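Local coordinates for CCHC-type domain-containing protein (Trypanosoma brucei brucei, PDB 7C45) that binds RNA and is probably a 3'-5' exonuclease of the RNase D type that trims guide RNAs, with two zinc knuckles besides its nuclease domain, at residues L122-F127 with Y201-K206; F128-W133 with V208-V213. All blocks are in the same frame, centred on the assembly; numbering follows the deposited sequence.

Interaction 1: L122-F127 with Y201-K206; sequences LDLQVF and YLVGNK. With nucleotides of chain B.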
ATOM      1  N   LEU A 122       2.463  -4.006  -8.589  1.00 16.32           N
ATOM      2  CA  LEU A 122       1.099  -4.315  -8.172  1.00 14.75           C
ATOM      3  C   LEU A 122       0.769  -3.434  -6.984  1.00 14.47           C
ATOM      4  O   LEU A 122       1.444  -3.510  -5.957  1.00 14.40           O
ATOM      5  CB  LEU A 122       0.958  -5.791  -7.794  1.00 14.99           C
ATOM      6  CG  LEU A 122      -0.440  -6.210  -7.345  1.00 15.03           C
ATOM      7  CD1 LEU A 122      -1.383  -6.033  -8.499  1.00 15.56           C
ATOM      8  CD2 LEU A 122      -0.389  -7.695  -6.957  1.00 15.93           C
ATOM      9  N   ASP A 123      -0.270  -2.607  -7.119  1.00 14.37           N
ATOM     10  CA  ASP A 123      -0.653  -1.650  -6.089  1.00 14.16           C
ATOM     11  C   ASP A 123      -1.802  -2.259  -5.295  1.00 14.19           C
ATOM     12  O   ASP A 123      -2.909  -2.428  -5.815  1.00 14.27           O
ATOM     13  CB  ASP A 123      -1.038  -0.317  -6.726  1.00 14.09           C
ATOM     14  CG  ASP A 123      -1.371   0.758  -5.709  1.00 13.94           C
ATOM     15  OD1 ASP A 123      -1.797   0.466  -4.590  1.00 13.91           O
ATOM     16  OD2 ASP A 123      -1.202   1.943  -6.069  1.00 14.86           O
ATOM     17  N   LEU A 124      -1.535  -2.621  -4.046  1.00 14.17           N
ATOM     18  CA  LEU A 124      -2.545  -3.355  -3.288  1.00 14.26           C
ATOM     19  C   LEU A 124      -3.703  -2.457  -2.863  1.00 14.16           C
ATOM     20  O   LEU A 124      -4.825  -2.946  -2.653  1.00 14.24           O
ATOM     21  CB  LEU A 124      -1.907  -4.020  -2.074  1.00 14.35           C
ATOM     22  CG  LEU A 124      -0.914  -5.139  -2.389  1.00 14.53           C
ATOM     23  CD1 LEU A 124      -0.489  -5.810  -1.079  1.00 17.47           C
ATOM     24  CD2 LEU A 124      -1.469  -6.168  -3.396  1.00 14.74           C
ATOM     25  N   GLN A 125      -3.468  -1.154  -2.713  1.00 14.02           N
ATOM     26  CA  GLN A 125      -4.598  -0.259  -2.471  1.00 13.99           C
ATOM     27  C   GLN A 125      -5.550  -0.284  -3.649  1.00 14.04           C
ATOM     28  O   GLN A 125      -6.772  -0.394  -3.475  1.00 14.09           O
ATOM     29  CB  GLN A 125      -4.119   1.171  -2.229  1.00 13.91           C
ATOM     30  CG  GLN A 125      -5.227   2.113  -1.786  1.00 13.94           C
ATOM     31  CD  GLN A 125      -4.783   3.568  -1.762  1.00 13.94           C
ATOM     32  OE1 GLN A 125      -4.336   4.099  -2.766  1.00 13.92           O
ATOM     33  NE2 GLN A 125      -4.877   4.201  -0.597  1.00 14.01           N
ATOM     34  N   VAL A 126      -4.998  -0.191  -4.864  1.00 14.06           N
ATOM     35  CA  VAL A 126      -5.798  -0.301  -6.084  1.00 14.19           C
ATOM     36  C   VAL A 126      -6.511  -1.656  -6.139  1.00 14.34           C
ATOM     37  O   VAL A 126      -7.692  -1.732  -6.511  1.00 14.44           O
ATOM     38  CB  VAL A 126      -4.923  -0.064  -7.326  1.00 14.26           C
ATOM     39  CG1 VAL A 126      -5.701  -0.294  -8.595  1.00 14.48           C
ATOM     40  CG2 VAL A 126      -4.386   1.373  -7.319  1.00 14.73           C
ATOM     41  N   PHE A 127      -5.803  -2.738  -5.782  1.00 14.39           N
ATOM     42  CA  PHE A 127      -6.422  -4.067  -5.712  1.00 14.58           C
ATOM     43  C   PHE A 127      -7.675  -4.027  -4.841  1.00 14.56           C
ATOM     44  O   PHE A 127      -8.758  -4.470  -5.253  1.00 14.71           O
ATOM     45  CB  PHE A 127      -5.415  -5.094  -5.172  1.00 14.67           C
ATOM     46  CG  PHE A 127      -5.594  -6.506  -5.726  1.00 14.98           C
ATOM     47  CD1 PHE A 127      -6.844  -7.065  -5.843  1.00 15.14           C
ATOM     48  CD2 PHE A 127      -4.500  -7.236  -6.146  1.00 15.15           C
ATOM     49  CE1 PHE A 127      -7.015  -8.369  -6.344  1.00 15.50           C
ATOM     50  CE2 PHE A 127      -4.643  -8.529  -6.673  1.00 16.50           C
ATOM     51  CZ  PHE A 127      -5.912  -9.088  -6.772  1.00 15.70           C
ATOM     52  N   TYR A 201      -3.104 -12.345   1.233  1.00 16.45           N
ATOM     53  CA  TYR A 201      -4.546 -12.453   1.209  1.00 18.40           C
ATOM     54  C   TYR A 201      -5.127 -12.125  -0.154  1.00 20.35           C
ATOM     55  O   TYR A 201      -6.149 -12.696  -0.533  1.00 21.00           O
ATOM     56  CB  TYR A 201      -5.161 -11.514   2.243  1.00 17.03           C
ATOM     57  CG  TYR A 201      -4.933 -11.912   3.678  1.00 22.36           C
ATOM     58  CD1 TYR A 201      -3.769 -11.539   4.354  1.00 17.62           C
ATOM     59  CD2 TYR A 201      -5.879 -12.648   4.363  1.00 19.04           C
ATOM     60  CE1 TYR A 201      -3.570 -11.889   5.660  1.00 18.74           C
ATOM     61  CE2 TYR A 201      -5.685 -13.004   5.665  1.00 23.39           C
ATOM     62  CZ  TYR A 201      -4.542 -12.617   6.313  1.00 24.87           C
ATOM     63  OH  TYR A 201      -4.368 -12.975   7.616  1.00 28.49           O
ATOM     64  N   LEU A 202      -4.500 -11.205  -0.890  1.00 17.06           N
ATOM     65  CA  LEU A 202      -5.092 -10.655  -2.099  1.00 15.81           C
ATOM     66  C   LEU A 202      -4.586 -11.308  -3.371  1.00 21.27           C
ATOM     67  O   LEU A 202      -5.322 -11.360  -4.358  1.00 25.59           O
ATOM     68  CB  LEU A 202      -4.832  -9.143  -2.158  1.00 15.40           C
ATOM     69  CG  LEU A 202      -5.586  -8.307  -1.112  1.00 19.37           C
ATOM     70  CD1 LEU A 202      -5.121  -6.835  -1.066  1.00 14.88           C
ATOM     71  CD2 LEU A 202      -7.103  -8.386  -1.344  1.00 20.08           C
ATOM     72  N   VAL A 203      -3.356 -11.813  -3.367  1.00 20.10           N
ATOM     73  CA  VAL A 203      -2.693 -12.325  -4.557  1.00 25.29           C
ATOM     74  C   VAL A 203      -2.732 -13.843  -4.518  1.00 34.93           C
ATOM     75  O   VAL A 203      -2.446 -14.454  -3.479  1.00 31.24           O
ATOM     76  CB  VAL A 203      -1.245 -11.810  -4.640  1.00 27.68           C
ATOM     77  CG1 VAL A 203      -0.600 -12.211  -5.950  1.00 34.45           C
ATOM     78  CG2 VAL A 203      -1.228 -10.322  -4.469  1.00 24.87           C
ATOM     79  N   GLY A 204      -3.087 -14.452  -5.646  1.00 38.66           N
ATOM     80  CA  GLY A 204      -3.157 -15.896  -5.716  1.00 44.77           C
ATOM     81  C   GLY A 204      -4.210 -16.505  -4.827  1.00 45.77           C
ATOM     82  O   GLY A 204      -4.137 -17.694  -4.518  1.00 50.46           O
ATOM     83  N   ASN A 205      -5.184 -15.714  -4.386  1.00 46.19           N
ATOM     84  CA  ASN A 205      -6.298 -16.219  -3.594  1.00 40.00           C
ATOM     85  C   ASN A 205      -7.429 -16.533  -4.557  1.00 40.12           C
ATOM     86  O   ASN A 205      -8.050 -15.623  -5.113  1.00 37.95           O
ATOM     87  CB  ASN A 205      -6.736 -15.210  -2.537  1.00 36.02           C
ATOM     88  CG  ASN A 205      -7.833 -15.746  -1.637  1.00 37.81           C
ATOM     89  OD1 ASN A 205      -8.567 -16.658  -2.006  1.00 43.35           O
ATOM     90  ND2 ASN A 205      -7.963 -15.166  -0.456  1.00 35.32           N
ATOM     91  N   LYS A 206      -7.695 -17.827  -4.744  1.00 41.84           N
ATOM     92  CA  LYS A 206      -8.704 -18.250  -5.705  1.00 40.67           C
ATOM     93  C   LYS A 206     -10.042 -17.554  -5.475  1.00 36.77           C
ATOM     94  O   LYS A 206     -10.766 -17.281  -6.440  1.00 40.74           O
ATOM     95  CB  LYS A 206      -8.865 -19.774  -5.650  1.00 33.09           C
TER
ATOM     96  P     U B   8      -7.814   9.139   3.686  1.00 24.78           P
ATOM     97  OP1   U B   8      -8.014  10.600   3.574  1.00 41.08           O
ATOM     98  OP2   U B   8      -9.016   8.274   3.778  1.00 22.02           O
ATOM     99  O5'   U B   8      -6.870   8.733   2.483  1.00 24.26           O
ATOM    100  C5'   U B   8      -6.972   7.465   1.868  1.00 17.80           C
ATOM    101  C4'   U B   8      -5.913   7.308   0.819  1.00 14.41           C
ATOM    102  O4'   U B   8      -6.067   8.337  -0.185  1.00 14.48           O
ATOM    103  C3'   U B   8      -4.473   7.454   1.280  1.00 16.00           C
ATOM    104  O3'   U B   8      -3.988   6.264   1.865  1.00 17.03           O
ATOM    105  C2'   U B   8      -3.756   7.832  -0.008  1.00 19.22           C
ATOM    106  O2'   U B   8      -3.563   6.685  -0.834  1.00 14.11           O
ATOM    107  C1'   U B   8      -4.807   8.716  -0.679  1.00 14.42           C
ATOM    108  N1    U B   8      -4.639  10.158  -0.375  1.00 14.66           N
ATOM    109  C2    U B   8      -3.712  10.853  -1.106  1.00 16.46           C
ATOM    110  O2    U B   8      -3.009  10.313  -1.935  1.00 19.90           O
ATOM    111  N3    U B   8      -3.626  12.195  -0.795  1.00 16.26           N
ATOM    112  C4    U B   8      -4.411  12.851   0.140  1.00 26.27           C
ATOM    113  O4    U B   8      -4.259  14.061   0.331  1.00 32.60           O
ATOM    114  C5    U B   8      -5.370  12.047   0.830  1.00 25.53           C
ATOM    115  C6    U B   8      -5.454  10.747   0.548  1.00 22.00           C
TER
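The ring of Phe127 carries Leu202 CB over one face, with CB 4.4 Å from Phe127 CD2, while Val203 CG2 approaches it obliquely. The far end of the same ring reaches the backbone of Leu202, Phe127 CZ lying 3.4 Å from Leu202 O. Val203 presents CG2, the methyl anti to its carbonyl carbon, to Leu122, Leu124 and Phe127; the closest is Leu122 CD2 at 3.7 Å, and these two side chains run past each other in opposite senses. Leu124 fills in beside Leu202, its CD2 4.4 Å from Leu202 CD1. The end of strand 121-123 and the first turn of helix 124-136 thus pack on the C-terminal end of helix 182-202 and the residue that follows it. Asp123 caps helix 124-136, its OD1 met from above the carboxylate plane by Val126 N at 3.3 Å. The extended side chain of Gln125 leads away to the RNA, where NE2 donates to O2' of U8 of chain B (2.8 Å, 159°) and only weakly to O3'. Arg141 and Ser142 also bond this amide, fixing its rotation. No hydrogen bond joins the two segments, so between them the hold is van der Waals, mostly between apolar side chains, while Gln125, pointing away, binds a ribose hydroxyl.

Interaction 2: F128-W133 with V208-V213; sequences FTAIQW and VPVDVV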
ATOM      1  N   PHE A 128      -7.553  -3.465  -3.643  1.00 14.41           N
ATOM      2  CA  PHE A 128      -8.704  -3.409  -2.746  1.00 14.43           C
ATOM      3  C   PHE A 128      -9.814  -2.555  -3.337  1.00 14.42           C
ATOM      4  O   PHE A 128     -10.989  -2.931  -3.280  1.00 14.52           O
ATOM      5  CB  PHE A 128      -8.297  -2.880  -1.376  1.00 19.70           C
ATOM      6  CG  PHE A 128      -9.396  -2.971  -0.340  1.00 16.30           C
ATOM      7  CD1 PHE A 128      -9.662  -4.175   0.294  1.00 18.74           C
ATOM      8  CD2 PHE A 128     -10.157  -1.869  -0.017  1.00 14.38           C
ATOM      9  CE1 PHE A 128     -10.667  -4.265   1.240  1.00 19.81           C
ATOM     10  CE2 PHE A 128     -11.160  -1.951   0.937  1.00 14.49           C
ATOM     11  CZ  PHE A 128     -11.410  -3.142   1.566  1.00 15.80           C
ATOM     12  N   THR A 129      -9.465  -1.405  -3.925  1.00 14.32           N
ATOM     13  CA  THR A 129     -10.492  -0.596  -4.577  1.00 14.38           C
ATOM     14  C   THR A 129     -11.165  -1.358  -5.713  1.00 14.56           C
ATOM     15  O   THR A 129     -12.388  -1.300  -5.856  1.00 14.67           O
ATOM     16  CB  THR A 129      -9.891   0.719  -5.078  1.00 14.31           C
ATOM     17  OG1 THR A 129      -9.449   1.461  -3.947  1.00 14.24           O
ATOM     18  CG2 THR A 129     -10.943   1.533  -5.829  1.00 14.45           C
ATOM     19  N   ALA A 130     -10.390  -2.108  -6.512  1.00 14.65           N
ATOM     20  CA  ALA A 130     -10.964  -2.820  -7.653  1.00 16.14           C
ATOM     21  C   ALA A 130     -11.990  -3.842  -7.194  1.00 15.04           C
ATOM     22  O   ALA A 130     -13.001  -4.068  -7.871  1.00 15.25           O
ATOM     23  CB  ALA A 130      -9.856  -3.507  -8.458  1.00 15.03           C
ATOM     24  N   ILE A 131     -11.745  -4.447  -6.039  1.00 14.96           N
ATOM     25  CA  ILE A 131     -12.710  -5.375  -5.452  1.00 15.10           C
ATOM     26  C   ILE A 131     -13.990  -4.634  -5.097  1.00 17.18           C
ATOM     27  O   ILE A 131     -15.096  -5.069  -5.441  1.00 15.25           O
ATOM     28  CB  ILE A 131     -12.093  -6.071  -4.228  1.00 15.07           C
ATOM     29  CG1 ILE A 131     -10.972  -7.019  -4.683  1.00 15.21           C
ATOM     30  CG2 ILE A 131     -13.158  -6.818  -3.397  1.00 15.21           C
ATOM     31  CD1 ILE A 131     -10.138  -7.587  -3.551  1.00 18.49           C
ATOM     32  N   GLN A 132     -13.858  -3.493  -4.413  1.00 14.86           N
ATOM     33  CA  GLN A 132     -15.047  -2.701  -4.093  1.00 14.86           C
ATOM     34  C   GLN A 132     -15.760  -2.221  -5.341  1.00 17.69           C
ATOM     35  O   GLN A 132     -16.988  -2.087  -5.334  1.00 16.68           O
ATOM     36  CB  GLN A 132     -14.692  -1.486  -3.235  1.00 16.11           C
ATOM     37  CG  GLN A 132     -13.842  -1.845  -2.066  1.00 14.61           C
ATOM     38  CD  GLN A 132     -14.362  -3.044  -1.328  1.00 18.09           C
ATOM     39  OE1 GLN A 132     -15.545  -3.119  -0.965  1.00 21.28           O
ATOM     40  NE2 GLN A 132     -13.497  -3.997  -1.112  1.00 19.15           N
ATOM     41  N   TRP A 133     -15.013  -1.917  -6.396  1.00 15.02           N
ATOM     42  CA  TRP A 133     -15.625  -1.511  -7.650  1.00 15.22           C
ATOM     43  C   TRP A 133     -16.437  -2.650  -8.254  1.00 15.49           C
ATOM     44  O   TRP A 133     -17.593  -2.454  -8.645  1.00 15.68           O
ATOM     45  CB  TRP A 133     -14.547  -1.047  -8.631  1.00 15.24           C
ATOM     46  CG  TRP A 133     -15.085  -0.773  -9.991  1.00 15.54           C
ATOM     47  CD1 TRP A 133     -14.991  -1.564 -11.106  1.00 15.81           C
ATOM     48  CD2 TRP A 133     -15.862   0.354 -10.361  1.00 15.66           C
ATOM     49  NE1 TRP A 133     -15.641  -0.964 -12.159  1.00 16.11           N
ATOM     50  CE2 TRP A 133     -16.184   0.206 -11.727  1.00 16.02           C
ATOM     51  CE3 TRP A 133     -16.298   1.480  -9.678  1.00 15.56           C
ATOM     52  CZ2 TRP A 133     -16.934   1.154 -12.410  1.00 16.27           C
ATOM     53  CZ3 TRP A 133     -17.028   2.412 -10.358  1.00 15.81           C
ATOM     54  CH2 TRP A 133     -17.355   2.240 -11.706  1.00 18.55           C
ATOM     55  N   VAL A 208     -10.691 -14.456  -4.357  1.00 25.35           N
ATOM     56  CA  VAL A 208     -10.768 -13.003  -4.543  1.00 19.45           C
ATOM     57  C   VAL A 208     -11.390 -12.783  -5.916  1.00 16.85           C
ATOM     58  O   VAL A 208     -10.943 -13.407  -6.877  1.00 17.17           O
ATOM     59  CB  VAL A 208      -9.384 -12.340  -4.405  1.00 19.53           C
ATOM     60  CG1 VAL A 208      -9.389 -10.893  -4.913  1.00 17.13           C
ATOM     61  CG2 VAL A 208      -8.963 -12.353  -2.964  1.00 17.83           C
ATOM     62  N   PRO A 209     -12.396 -11.921  -6.061  1.00 16.64           N
ATOM     63  CA  PRO A 209     -13.169 -11.855  -7.311  1.00 24.96           C
ATOM     64  C   PRO A 209     -12.603 -10.968  -8.416  1.00 27.07           C
ATOM     65  O   PRO A 209     -13.268 -10.803  -9.448  1.00 21.68           O
ATOM     66  CB  PRO A 209     -14.500 -11.289  -6.819  1.00 20.20           C
ATOM     67  CG  PRO A 209     -14.120 -10.395  -5.729  1.00 16.38           C
ATOM     68  CD  PRO A 209     -12.940 -11.011  -5.045  1.00 18.64           C
ATOM     69  N   VAL A 210     -11.428 -10.371  -8.227  1.00 23.03           N
ATOM     70  CA  VAL A 210     -10.745  -9.622  -9.272  1.00 16.42           C
ATOM     71  C   VAL A 210      -9.435 -10.329  -9.589  1.00 16.60           C
ATOM     72  O   VAL A 210      -8.757 -10.813  -8.682  1.00 18.99           O
ATOM     73  CB  VAL A 210     -10.503  -8.164  -8.835  1.00 15.96           C
ATOM     74  CG1 VAL A 210      -9.796  -7.395  -9.927  1.00 19.72           C
ATOM     75  CG2 VAL A 210     -11.844  -7.513  -8.521  1.00 17.91           C
ATOM     76  N   ASP A 211      -9.102 -10.404 -10.879  1.00 18.36           N
ATOM     77  CA  ASP A 211      -7.906 -11.104 -11.344  1.00 19.98           C
ATOM     78  C   ASP A 211      -6.652 -10.282 -11.062  1.00 16.79           C
ATOM     79  O   ASP A 211      -6.628  -9.077 -11.308  1.00 16.51           O
ATOM     80  CB  ASP A 211      -8.004 -11.369 -12.854  1.00 23.37           C
ATOM     81  CG  ASP A 211      -9.137 -12.319 -13.226  1.00 36.48           C
ATOM     82  OD1 ASP A 211      -9.335 -13.311 -12.504  1.00 41.92           O
ATOM     83  OD2 ASP A 211      -9.815 -12.076 -14.256  1.00 33.03           O
ATOM     84  N   VAL A 212      -5.603 -10.936 -10.552  1.00 16.85           N
ATOM     85  CA  VAL A 212      -4.371 -10.210 -10.265  1.00 17.90           C
ATOM     86  C   VAL A 212      -3.789  -9.599 -11.535  1.00 16.62           C
ATOM     87  O   VAL A 212      -3.237  -8.501 -11.499  1.00 16.30           O
ATOM     88  CB  VAL A 212      -3.363 -11.130  -9.557  1.00 22.12           C
ATOM     89  CG1 VAL A 212      -4.007 -11.762  -8.350  1.00 27.30           C
ATOM     90  CG2 VAL A 212      -2.919 -12.208 -10.473  1.00 17.22           C
ATOM     91  N   VAL A 213      -3.936 -10.272 -12.675  1.00 17.10           N
ATOM     92  CA  VAL A 213      -3.400  -9.747 -13.927  1.00 17.27           C
ATOM     93  C   VAL A 213      -4.083  -8.427 -14.292  1.00 17.02           C
ATOM     94  O   VAL A 213      -3.437  -7.476 -14.757  1.00 16.89           O
ATOM     95  CB  VAL A 213      -3.570 -10.786 -15.047  1.00 19.05           C
ATOM     96  CG1 VAL A 213      -3.289 -10.152 -16.362  1.00 25.19           C
ATOM     97  CG2 VAL A 213      -2.644 -11.960 -14.840  1.00 24.21           C
TER
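Helix 124-136, which follows the edge strand of the nuclease sheet, is met here by the loop linking helix 182-202 to helix 212-226. Ile131 carries most of the contact from the helix. Its CG1 branch, anti to the carbonyl carbon (chi1 -69°), brings CD1 to 3.7 Å from Val208 CG1, the two side chains crossing at about a right angle. The other branch, CG2, touches the ring of Pro209 more loosely, 4.4 Å from its CG. Val210 points at the helix and uses both methyls. CG2 settles against the backbone, 3.7 Å from Ala130 O and 3.8 Å from Ile131 CA, and also meets Ile131 CG1 at 4.0 Å; CG1 faces Ala130 CB at 4.2 Å. Between the two segments the contact is made without a hydrogen bond. Ile252 completes this apolar patch by touching both Ala130 and Val210. One residue beyond Val210, Asp211 occupies the N-cap position of helix 212-226, although its side chain makes no capping bond. Pro209 remains exposed, whereas Ala130 and Val210 are buried, so the packing passes from interior to surface within a few residues. It is an interhelical loop laid along a helix flank, with Val210 set against the helix backbone and Val208 and Pro209 against the side chain of Ile131, in an RNase D enzyme whose nuclease domain belongs to the RNase H-like clan.

How the interactions relate
Both contacts hold helix 124-136, interaction 1 at its first turn, together with the strand before it, and interaction 2 further along, against successive parts of the chain running from the end of helix 182-202 into helix 212-226. They adjoin through Phe127, whose CE1 is 3.7 Å from Val208 CG1 and whose CZ is 3.6 Å from Val212 CG1. Each is apolar and lacks hydrogen bonds between its segments, yet interaction 1 is the more deeply buried and includes an aromatic ring, whereas interaction 2 is purely aliphatic and runs out to the surface at Pro209. In the first, the side chain of Leu124 lies about 11 Å from a bound calcium ion, and segment 122-127 also carries Gln125, which binds the RNA without touching 201-206; the second makes no RNA contact.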